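Local structure of exocyst complex component EXO70 (Saccharomyces cerevisiae, 2B1E) at residues A[245-250]-A[284-289]; A[319-324]-A[425-430]; A[366-371]-A[434-439]; A[374-379]-A[446-451]. The protein acts in the secretory pathway as part of the exocyst, the complex that tethers secretory vesicles to sites of exocytosis, and contributes to assembly of that complex. All coordinates share one frame; numbering follows the deposited sequence.

In the fold
The four contacts lie close together in the all-helical rod of Exo70. Interaction 1 touches both interaction 2, through Phe-286 CE1 and Phe-323 CE1 3.8 Å apart, and interaction 3, through Phe-286 CD1 and Phe-371 CE2 at 3.6 Å. It does not touch interaction 4, whose centre is about 24 Å from its own. Interactions 2 and 3 have centres about 12 Å apart and meet where Val-428 CG1 lies 3.8 Å from Leu-437 CD1. Interaction 4 shares helix 364-391 with interaction 3, their centres about 14 Å apart, and joins interaction 2 by the salt bridge from Lys-449 NZ to Glu-425 OE1, 2.9 Å. Interactions 2, 3 and 4 alternate along the chain, whereas interaction 1 closes before they open.

Interaction 1 (A[245-250]-A[284-289]); sequences FSFELV and SLFRDA
Leu-285 pushes one methyl, CD2, against the far end of the Phe-247 ring, 3.8 Å from CZ and 3.9 Å from CE2. The methyl approaches the ring at a slant. Beside it the ring of Phe-286 brings its own CZ to within 4.2 Å of Phe-247 CZ, this time at the edge of the Phe-247 ring and near its plane. Phe-247 gets there because its CG stands anti to the carbonyl carbon (chi1 -70°), which carries the ring across toward the second helix. These three side chains form the close part of the contact, and Ala-333 of helix 327-333 touches both rings.

The looser part is at Ser-246, whose OG lies 4.0 Å from Leu-285 CD2. That hydroxyl is hydrogen-bonded to Gly-243 O, just before the segment. Ser-284, Arg-287 and Asp-288, which do not touch 245-250, are exposed to solvent. The segment axes come no closer than 12.6 Å at 160°, so the helices meet mainly through Leu-285 and the two phenylalanine rings. Such near-antiparallel packing of helices belongs to the all-helical Exo70 rod.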
# COMPACT_ATOMS: atom_id res chain seq x y z
N PHE A 245 7.70 0.93 1.49
CA PHE A 245 7.86 -0.17 2.43
C PHE A 245 6.61 -0.27 3.29
O PHE A 245 6.28 -1.34 3.80
CB PHE A 245 9.08 0.06 3.31
CG PHE A 245 9.32 -1.05 4.30
CD1 PHE A 245 9.47 -2.36 3.86
CD2 PHE A 245 9.39 -0.78 5.66
CE1 PHE A 245 9.67 -3.39 4.77
CE2 PHE A 245 9.60 -1.81 6.58
CZ PHE A 245 9.74 -3.12 6.13
N SER A 246 5.92 0.85 3.44
CA SER A 246 4.70 0.90 4.23
C SER A 246 3.68 -0.12 3.73
O SER A 246 2.92 -0.69 4.52
CB SER A 246 4.09 2.30 4.18
OG SER A 246 3.78 2.67 2.85
N PHE A 247 3.67 -0.37 2.43
CA PHE A 247 2.74 -1.34 1.86
C PHE A 247 3.01 -2.73 2.43
O PHE A 247 2.08 -3.50 2.67
CB PHE A 247 2.85 -1.39 0.33
CG PHE A 247 2.33 -0.16 -0.36
CD1 PHE A 247 1.11 0.40 0.01
CD2 PHE A 247 3.04 0.42 -1.41
CE1 PHE A 247 0.60 1.52 -0.66
CE2 PHE A 247 2.55 1.53 -2.09
CZ PHE A 247 1.32 2.08 -1.71
N GLU A 248 4.29 -3.05 2.65
CA GLU A 248 4.66 -4.35 3.20
C GLU A 248 4.39 -4.41 4.70
O GLU A 248 4.18 -5.49 5.25
CB GLU A 248 6.13 -4.65 2.92
CG GLU A 248 6.48 -4.70 1.44
CD GLU A 248 7.94 -5.04 1.20
OE1 GLU A 248 8.41 -4.82 0.06
OE2 GLU A 248 8.60 -5.53 2.13
N LEU A 249 4.43 -3.26 5.36
CA LEU A 249 4.16 -3.21 6.79
C LEU A 249 2.67 -3.39 7.01
O LEU A 249 2.25 -4.07 7.94
CB LEU A 249 4.62 -1.87 7.37
CG LEU A 249 6.14 -1.66 7.45
CD1 LEU A 249 6.44 -0.25 7.95
CD2 LEU A 249 6.76 -2.70 8.39
N VAL A 250 1.86 -2.77 6.15
CA VAL A 250 0.41 -2.90 6.26
C VAL A 250 0.05 -4.38 6.15
O VAL A 250 -0.80 -4.88 6.89
CB VAL A 250 -0.31 -2.12 5.13
CG1 VAL A 250 -1.79 -2.48 5.10
CG2 VAL A 250 -0.13 -0.62 5.34
N SER A 284 -0.87 9.22 3.25
CA SER A 284 -0.11 10.43 2.95
C SER A 284 0.79 10.19 1.75
O SER A 284 1.20 11.12 1.07
CB SER A 284 0.74 10.83 4.16
OG SER A 284 -0.07 11.11 5.28
N LEU A 285 1.09 8.92 1.50
CA LEU A 285 1.94 8.56 0.38
C LEU A 285 1.32 9.06 -0.93
O LEU A 285 2.03 9.53 -1.82
CB LEU A 285 2.12 7.04 0.34
CG LEU A 285 3.27 6.50 -0.50
CD1 LEU A 285 4.57 7.14 -0.04
CD2 LEU A 285 3.34 4.98 -0.36
N PHE A 286 -0.00 8.97 -1.03
CA PHE A 286 -0.73 9.41 -2.22
C PHE A 286 -0.85 10.92 -2.27
O PHE A 286 -0.53 11.55 -3.28
CB PHE A 286 -2.11 8.76 -2.25
CG PHE A 286 -2.08 7.28 -2.47
CD1 PHE A 286 -2.12 6.75 -3.75
CD2 PHE A 286 -1.94 6.40 -1.39
CE1 PHE A 286 -2.03 5.38 -3.96
CE2 PHE A 286 -1.85 5.03 -1.59
CZ PHE A 286 -1.89 4.52 -2.88
N ARG A 287 -1.32 11.51 -1.17
CA ARG A 287 -1.47 12.96 -1.11
C ARG A 287 -0.13 13.61 -1.43
O ARG A 287 -0.07 14.63 -2.13
CB ARG A 287 -1.92 13.37 0.29
CG ARG A 287 -2.25 14.85 0.44
CD ARG A 287 -2.59 15.17 1.89
NE ARG A 287 -3.13 16.52 2.05
CZ ARG A 287 -2.45 17.65 1.84
NH1 ARG A 287 -1.18 17.60 1.45
NH2 ARG A 287 -3.03 18.82 2.04
N ASP A 288 0.95 13.01 -0.94
CA ASP A 288 2.29 13.53 -1.16
C ASP A 288 2.71 13.52 -2.62
O ASP A 288 3.37 14.45 -3.08
CB ASP A 288 3.31 12.72 -0.34
CG ASP A 288 4.73 13.20 -0.55
OD1 ASP A 288 5.00 14.39 -0.27
OD2 ASP A 288 5.57 12.40 -0.99
N ALA A 289 2.33 12.47 -3.34
CA ALA A 289 2.67 12.36 -4.76
C ALA A 289 2.09 13.54 -5.53
O ALA A 289 2.75 14.10 -6.40
CB ALA A 289 2.12 11.05 -5.33

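Interaction 2 (A[319-324]-A[425-430])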
# COMPACT_ATOMS: atom_id res chain seq x y z
N ARG A 319 8.03 8.06 -10.35
CA ARG A 319 7.29 7.89 -9.11
C ARG A 319 6.06 7.01 -9.32
O ARG A 319 5.84 6.04 -8.59
CB ARG A 319 6.87 9.26 -8.56
CG ARG A 319 5.96 9.22 -7.34
CD ARG A 319 6.61 8.55 -6.14
NE ARG A 319 7.84 9.22 -5.71
CZ ARG A 319 8.54 8.88 -4.64
NH1 ARG A 319 8.14 7.86 -3.88
NH2 ARG A 319 9.65 9.53 -4.32
N LEU A 320 5.25 7.35 -10.33
CA LEU A 320 4.06 6.56 -10.63
C LEU A 320 4.49 5.15 -11.04
O LEU A 320 3.79 4.16 -10.76
CB LEU A 320 3.25 7.22 -11.76
CG LEU A 320 2.58 8.56 -11.43
CD1 LEU A 320 1.84 9.08 -12.65
CD2 LEU A 320 1.62 8.38 -10.26
N ARG A 321 5.64 5.07 -11.70
CA ARG A 321 6.20 3.80 -12.17
C ARG A 321 6.50 2.90 -10.98
O ARG A 321 6.36 1.68 -11.06
CB ARG A 321 7.48 4.06 -12.96
CG ARG A 321 8.11 2.82 -13.60
CD ARG A 321 7.19 2.20 -14.63
NE ARG A 321 7.90 1.39 -15.61
CZ ARG A 321 8.30 0.14 -15.42
NH1 ARG A 321 8.07 -0.48 -14.26
NH2 ARG A 321 8.94 -0.50 -16.39
N LYS A 322 6.93 3.51 -9.88
CA LYS A 322 7.24 2.75 -8.68
C LYS A 322 5.95 2.35 -7.97
O LYS A 322 5.84 1.26 -7.41
CB LYS A 322 8.13 3.57 -7.75
CG LYS A 322 9.42 4.07 -8.40
CD LYS A 322 10.30 4.82 -7.42
CE LYS A 322 11.44 5.55 -8.13
NZ LYS A 322 12.26 4.63 -8.97
N PHE A 323 4.97 3.25 -8.01
CA PHE A 323 3.67 3.01 -7.40
C PHE A 323 3.05 1.77 -8.04
O PHE A 323 2.48 0.92 -7.36
CB PHE A 323 2.75 4.21 -7.64
CG PHE A 323 2.66 5.16 -6.49
CD1 PHE A 323 1.82 4.89 -5.41
CD2 PHE A 323 3.40 6.34 -6.49
CE1 PHE A 323 1.72 5.79 -4.35
CE2 PHE A 323 3.31 7.24 -5.43
CZ PHE A 323 2.47 6.97 -4.36
N SER A 324 3.17 1.67 -9.37
CA SER A 324 2.61 0.55 -10.13
C SER A 324 3.30 -0.78 -9.85
O SER A 324 2.77 -1.83 -10.20
CB SER A 324 2.68 0.85 -11.63
OG SER A 324 4.01 0.77 -12.11
N GLU A 425 2.82 8.98 -21.84
CA GLU A 425 2.17 7.84 -22.48
C GLU A 425 3.12 6.67 -22.73
O GLU A 425 2.70 5.50 -22.68
CB GLU A 425 1.52 8.29 -23.79
CG GLU A 425 0.88 7.18 -24.58
CD GLU A 425 -0.27 7.67 -25.43
OE1 GLU A 425 -0.10 8.69 -26.13
OE2 GLU A 425 -1.34 7.03 -25.40
N GLN A 426 4.38 6.97 -22.99
CA GLN A 426 5.38 5.94 -23.23
C GLN A 426 5.64 5.13 -21.96
O GLN A 426 5.74 3.90 -22.01
CB GLN A 426 6.69 6.57 -23.72
CG GLN A 426 6.54 7.34 -25.02
CD GLN A 426 7.84 7.96 -25.48
OE1 GLN A 426 8.58 8.53 -24.69
NE2 GLN A 426 8.11 7.86 -26.78
N ILE A 427 5.74 5.82 -20.84
CA ILE A 427 6.00 5.17 -19.56
C ILE A 427 4.78 4.40 -19.05
O ILE A 427 4.92 3.45 -18.28
CB ILE A 427 6.48 6.19 -18.51
CG1 ILE A 427 7.91 6.61 -18.86
CG2 ILE A 427 6.41 5.60 -17.10
CD1 ILE A 427 8.48 7.68 -17.96
N VAL A 428 3.60 4.80 -19.49
CA VAL A 428 2.38 4.11 -19.10
C VAL A 428 2.30 2.80 -19.90
O VAL A 428 2.03 1.74 -19.35
CB VAL A 428 1.12 4.95 -19.41
CG1 VAL A 428 -0.12 4.07 -19.38
CG2 VAL A 428 0.97 6.07 -18.39
N GLU A 429 2.57 2.91 -21.19
CA GLU A 429 2.54 1.78 -22.12
C GLU A 429 3.55 0.67 -21.81
O GLU A 429 3.36 -0.48 -22.23
CB GLU A 429 2.79 2.29 -23.54
CG GLU A 429 2.81 1.23 -24.62
CD GLU A 429 3.17 1.81 -25.98
OE1 GLU A 429 2.51 2.78 -26.42
OE2 GLU A 429 4.12 1.30 -26.62
N LYS A 430 4.60 1.00 -21.07
CA LYS A 430 5.63 0.02 -20.75
C LYS A 430 5.62 -0.46 -19.31
O LYS A 430 6.55 -1.13 -18.87
CB LYS A 430 7.00 0.62 -21.05
CG LYS A 430 7.15 1.06 -22.49
CD LYS A 430 8.15 2.19 -22.62
CE LYS A 430 8.10 2.77 -24.02
NZ LYS A 430 6.68 3.00 -24.43
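Arg-321 reaches from the end of helix 311-323 over Ile-427 to the C-terminal end of helix 410-429, a helix-to-helix contact at the surface of the Exo70 helical rod. The backbones are nearest at Arg-321 and Ile-427, whose CA atoms are 7.5 Å apart.

The apolar component uses the aliphatic part of the arginine: Arg-321 CD lies 4.3 Å from Ile-427 CG2. With CG anti to the backbone N (chi1 -176°) and a bend at chi2, the chain is directed toward the second segment, and the CD methylene meets the isoleucine methyl.

The polar component is looser. Lys-430 O lies obliquely to the guanidinium plane of Arg-321, and NH2 stays 3.5 Å from Lys-430 O, an approach that would be electrostatically favourable but does not make a hydrogen bond. Arg-321 NH1 also has a long, weak ion pair with Glu-325, and the side chain touches Ser-431 in the following loop.

Each segment also has an internal side-chain hydrogen bond. Lys-430 folds its chain back along its own segment, away from Arg-321, and NZ donates to Gln-426 O at 2.7 Å, tilted 26° from the carbonyl plane. In 319-324, Ser-324 OG donates to Arg-321 O across 2.7 Å, lying above the carbonyl plane, 42° out of it.

Interaction 3 (A[366-371]-A[434-439])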
# COMPACT_ATOMS: atom_id res chain seq x y z
N VAL A 366 -11.15 1.38 -9.64
CA VAL A 366 -11.63 2.64 -10.17
C VAL A 366 -10.96 3.78 -9.41
O VAL A 366 -10.51 4.77 -10.00
CB VAL A 366 -13.16 2.77 -10.00
CG1 VAL A 366 -13.63 4.14 -10.47
CG2 VAL A 366 -13.86 1.67 -10.79
N LEU A 367 -10.88 3.63 -8.10
CA LEU A 367 -10.28 4.63 -7.24
C LEU A 367 -8.81 4.85 -7.58
O LEU A 367 -8.37 5.98 -7.74
CB LEU A 367 -10.43 4.20 -5.78
CG LEU A 367 -10.25 5.30 -4.74
CD1 LEU A 367 -11.24 6.43 -5.01
CD2 LEU A 367 -10.47 4.71 -3.36
N LEU A 368 -8.07 3.75 -7.69
CA LEU A 368 -6.64 3.82 -8.00
C LEU A 368 -6.40 4.38 -9.40
O LEU A 368 -5.41 5.09 -9.63
CB LEU A 368 -6.01 2.43 -7.88
CG LEU A 368 -4.50 2.35 -8.14
CD1 LEU A 368 -3.76 3.24 -7.15
CD2 LEU A 368 -4.04 0.91 -8.02
N SER A 369 -7.28 4.06 -10.34
CA SER A 369 -7.13 4.57 -11.71
C SER A 369 -7.31 6.08 -11.67
O SER A 369 -6.57 6.81 -12.33
CB SER A 369 -8.18 3.97 -12.65
OG SER A 369 -8.10 4.57 -13.93
N CYS A 370 -8.29 6.53 -10.90
CA CYS A 370 -8.57 7.96 -10.78
C CYS A 370 -7.32 8.67 -10.26
O CYS A 370 -6.94 9.72 -10.77
CB CYS A 370 -9.74 8.20 -9.83
SG CYS A 370 -10.39 9.89 -9.86
N PHE A 371 -6.68 8.09 -9.25
CA PHE A 371 -5.48 8.66 -8.67
C PHE A 371 -4.38 8.87 -9.72
O PHE A 371 -3.76 9.92 -9.77
CB PHE A 371 -4.92 7.76 -7.56
CG PHE A 371 -3.56 8.17 -7.08
CD1 PHE A 371 -3.38 9.35 -6.36
CD2 PHE A 371 -2.44 7.41 -7.40
CE1 PHE A 371 -2.11 9.77 -5.97
CE2 PHE A 371 -1.16 7.82 -7.01
CZ PHE A 371 -1.00 9.00 -6.29
N ASN A 434 -0.30 0.82 -17.55
CA ASN A 434 -1.16 0.59 -18.71
C ASN A 434 -2.41 -0.20 -18.35
O ASN A 434 -3.52 0.13 -18.78
CB ASN A 434 -0.38 -0.13 -19.81
CG ASN A 434 -1.06 -0.03 -21.16
OD1 ASN A 434 -1.66 0.99 -21.49
ND2 ASN A 434 -0.95 -1.09 -21.97
N LEU A 435 -2.24 -1.25 -17.55
CA LEU A 435 -3.36 -2.09 -17.14
C LEU A 435 -4.22 -1.45 -16.05
O LEU A 435 -5.41 -1.72 -15.96
CB LEU A 435 -2.85 -3.44 -16.65
CG LEU A 435 -2.08 -4.26 -17.69
CD1 LEU A 435 -1.73 -5.62 -17.11
CD2 LEU A 435 -2.92 -4.42 -18.95
N MET A 436 -3.61 -0.60 -15.23
CA MET A 436 -4.35 0.04 -14.15
C MET A 436 -5.28 1.14 -14.67
O MET A 436 -6.31 1.43 -14.06
CB MET A 436 -3.37 0.63 -13.12
CG MET A 436 -2.31 -0.35 -12.64
SD MET A 436 -1.21 0.34 -11.39
CE MET A 436 -1.69 -0.61 -9.95
N LEU A 437 -4.92 1.75 -15.80
CA LEU A 437 -5.72 2.82 -16.40
C LEU A 437 -6.78 2.26 -17.34
O LEU A 437 -7.58 3.01 -17.90
CB LEU A 437 -4.82 3.79 -17.15
CG LEU A 437 -3.91 4.67 -16.28
CD1 LEU A 437 -2.84 5.33 -17.13
CD2 LEU A 437 -4.76 5.70 -15.56
N ALA A 438 -6.78 0.94 -17.50
CA ALA A 438 -7.73 0.26 -18.37
C ALA A 438 -9.10 0.91 -18.37
O ALA A 438 -9.75 1.02 -17.33
CB ALA A 438 -7.85 -1.20 -17.94
N GLY A 439 -9.53 1.35 -19.55
CA GLY A 439 -10.83 1.98 -19.68
C GLY A 439 -10.87 3.47 -19.42
O GLY A 439 -10.39 4.26 -20.24
O HOH W 1 -9.85 3.25 -15.69
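Leu-368 extends its CG anti to the backbone N, while Met-436 starts on the side of its own backbone N (chi1 -50°), runs straight through chi2 and bends at chi3 (112°). The bend carries the terminal methyl of the methionine to the leucine: Met-436 CE and Leu-368 CD2 are 3.4 Å apart, tighter than usual van der Waals contact between carbons. The two chains meet at an angle, one methyl of each doing the touching, and Leu-368 also packs on Cys-330 and Leu-331 of helix 327-333.

One residue on, Ser-369 fits against the backbone where helix 433-436 ends. Its CB lies 3.5 Å from Met-436 O, and its OG is 3.9 Å from Leu-437 CA. Leu-437 CD2 reaches back to the same serine, equally close to its O and its OG, and the CA atoms of Ser-369 and Leu-437 are 5.2 Å apart. The short spacing is consistent with the small serine side chain facing the turn.

No direct hydrogen bond crosses the contact; a water does the bridging. It lies 2.8 Å from Ser-369 OG in a hydrogen bond, and donates to Ala-438 O, also across 2.8 Å. The water thus gives the buried hydroxyl a polar partner.

Gly-439 occupies the N-cap position of the helix that follows, with backbone angles at which a CB would be jammed against Ala-438 O. The turn linking the short helix 433-436 to helix 440-473 thus packs on helix 364-391, in the all-helical Exo70 fold.

Interaction 4 (A[374-379]-A[446-451])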
# COMPACT_ATOMS: atom_id res chain seq x y z
N ASP A 374 -5.48 11.51 -12.02
CA ASP A 374 -5.43 12.80 -11.34
C ASP A 374 -3.99 13.31 -11.32
O ASP A 374 -3.75 14.51 -11.48
CB ASP A 374 -5.96 12.68 -9.91
CG ASP A 374 -7.47 12.69 -9.85
OD1 ASP A 374 -8.11 12.86 -10.90
OD2 ASP A 374 -8.02 12.53 -8.74
N CYS A 375 -3.04 12.40 -11.13
CA CYS A 375 -1.62 12.75 -11.11
C CYS A 375 -1.16 13.31 -12.45
O CYS A 375 -0.45 14.31 -12.51
CB CYS A 375 -0.77 11.52 -10.75
SG CYS A 375 -0.72 11.11 -8.98
N ILE A 376 -1.57 12.66 -13.54
CA ILE A 376 -1.19 13.10 -14.87
C ILE A 376 -1.87 14.43 -15.19
O ILE A 376 -1.28 15.29 -15.83
CB ILE A 376 -1.52 12.03 -15.93
CG1 ILE A 376 -0.69 10.78 -15.64
CG2 ILE A 376 -1.20 12.54 -17.33
CD1 ILE A 376 -1.13 9.55 -16.42
N ASP A 377 -3.11 14.60 -14.73
CA ASP A 377 -3.82 15.86 -14.95
C ASP A 377 -3.08 16.99 -14.23
O ASP A 377 -2.91 18.09 -14.77
CB ASP A 377 -5.24 15.81 -14.38
CG ASP A 377 -6.25 15.18 -15.33
OD1 ASP A 377 -5.90 14.92 -16.50
OD2 ASP A 377 -7.40 14.96 -14.89
N THR A 378 -2.66 16.71 -13.00
CA THR A 378 -1.96 17.70 -12.19
C THR A 378 -0.64 18.10 -12.83
O THR A 378 -0.27 19.27 -12.81
CB THR A 378 -1.71 17.15 -10.76
OG1 THR A 378 -2.97 16.76 -10.19
CG2 THR A 378 -1.06 18.22 -9.88
N LEU A 379 0.06 17.13 -13.39
CA LEU A 379 1.33 17.41 -14.06
C LEU A 379 1.13 18.33 -15.26
O LEU A 379 1.81 19.35 -15.42
CB LEU A 379 1.98 16.10 -14.52
CG LEU A 379 3.22 16.27 -15.41
CD1 LEU A 379 4.37 16.93 -14.61
CD2 LEU A 379 3.64 14.91 -15.92
N GLU A 446 -6.61 10.53 -23.22
CA GLU A 446 -6.88 10.96 -24.59
C GLU A 446 -7.53 12.33 -24.53
O GLU A 446 -7.23 13.20 -25.35
CB GLU A 446 -7.80 9.97 -25.31
CG GLU A 446 -7.10 8.67 -25.71
CD GLU A 446 -5.89 8.90 -26.61
OE1 GLU A 446 -6.06 9.45 -27.72
OE2 GLU A 446 -4.77 8.52 -26.21
N ARG A 447 -8.40 12.54 -23.55
CA ARG A 447 -9.05 13.83 -23.41
C ARG A 447 -8.00 14.89 -23.11
O ARG A 447 -8.08 16.02 -23.60
CB ARG A 447 -10.12 13.81 -22.31
CG ARG A 447 -11.45 13.21 -22.76
CD ARG A 447 -12.60 13.66 -21.87
NE ARG A 447 -12.66 12.94 -20.60
CZ ARG A 447 -13.01 11.66 -20.48
NH1 ARG A 447 -13.34 10.95 -21.55
NH2 ARG A 447 -13.06 11.09 -19.28
N LEU A 448 -7.00 14.54 -22.30
CA LEU A 448 -5.93 15.47 -21.95
C LEU A 448 -5.17 15.89 -23.21
O LEU A 448 -4.92 17.08 -23.43
CB LEU A 448 -4.93 14.83 -20.99
CG LEU A 448 -4.71 15.46 -19.61
CD1 LEU A 448 -3.36 14.98 -19.08
CD2 LEU A 448 -4.73 16.98 -19.68
N LYS A 449 -4.79 14.91 -24.03
CA LYS A 449 -4.04 15.18 -25.24
C LYS A 449 -4.82 16.01 -26.25
O LYS A 449 -4.26 16.88 -26.91
CB LYS A 449 -3.59 13.87 -25.90
CG LYS A 449 -2.75 12.98 -24.98
CD LYS A 449 -2.11 11.81 -25.72
CE LYS A 449 -3.13 11.01 -26.50
NZ LYS A 449 -2.51 9.85 -27.20
N LYS A 450 -6.12 15.76 -26.36
CA LYS A 450 -6.92 16.53 -27.30
C LYS A 450 -6.99 17.99 -26.90
O LYS A 450 -7.04 18.87 -27.75
CB LYS A 450 -8.33 15.93 -27.40
CG LYS A 450 -8.33 14.58 -28.10
CD LYS A 450 -9.68 13.88 -28.05
CE LYS A 450 -9.55 12.47 -28.62
NZ LYS A 450 -10.80 11.70 -28.47
N ARG A 451 -6.97 18.26 -25.59
CA ARG A 451 -7.02 19.64 -25.10
C ARG A 451 -5.82 20.40 -25.65
O ARG A 451 -5.97 21.50 -26.18
CB ARG A 451 -6.98 19.68 -23.57
CG ARG A 451 -6.92 21.09 -22.97
CD ARG A 451 -6.43 21.06 -21.52
NE ARG A 451 -7.34 20.34 -20.63
CZ ARG A 451 -7.07 20.06 -19.36
NH1 ARG A 451 -5.91 20.42 -18.83
NH2 ARG A 451 -7.97 19.42 -18.61
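Asp-377, which packs against Leu-448, has its OD2 gripped by two groups from outside the two segments: Arg-444 NH2 in a salt bridge and Thr-353 N in a hydrogen bond. These two partners probably fix the carboxylate's rotation and would compensate its charge in this buried setting. CG of Asp-377 stands anti to the carbonyl carbon (chi1 -84°), which brings the carboxylate to the leucine. The other oxygen, Asp-377 OD1, lies 3.4 Å from Leu-448 CG, 3.6 Å from CD1 and 4.0 Å from CD2, the two chains running at a slant to each other. OD1 also has a hydrogen-bond partner outside the two segments, so Leu-448 packs on an oxygen that is already satisfied.

The same methyl, Leu-448 CD1, also meets Ile-376 CG2 at 3.7 Å, touching both an isoleucine methyl and a carboxylate oxygen. The other methyl, Leu-448 CD2, lies over one face of the Arg-451 guanidinium, 3.7 Å above the plane and offset toward the rim. The charges of Arg-451 and Asp-377 stay apart, with Arg-451 NH2 5.4 Å from Asp-377 OD1.

The contact packs helix 364-391 on helix 440-473 within the Exo70 helical rod. Helix 410-429 borders the apolar part, with Val-424 against Ile-376 and Leu-421 against Leu-448, while helices 268-299 and 311-323 pack on Cys-375 and Leu-379 of helix 364-391.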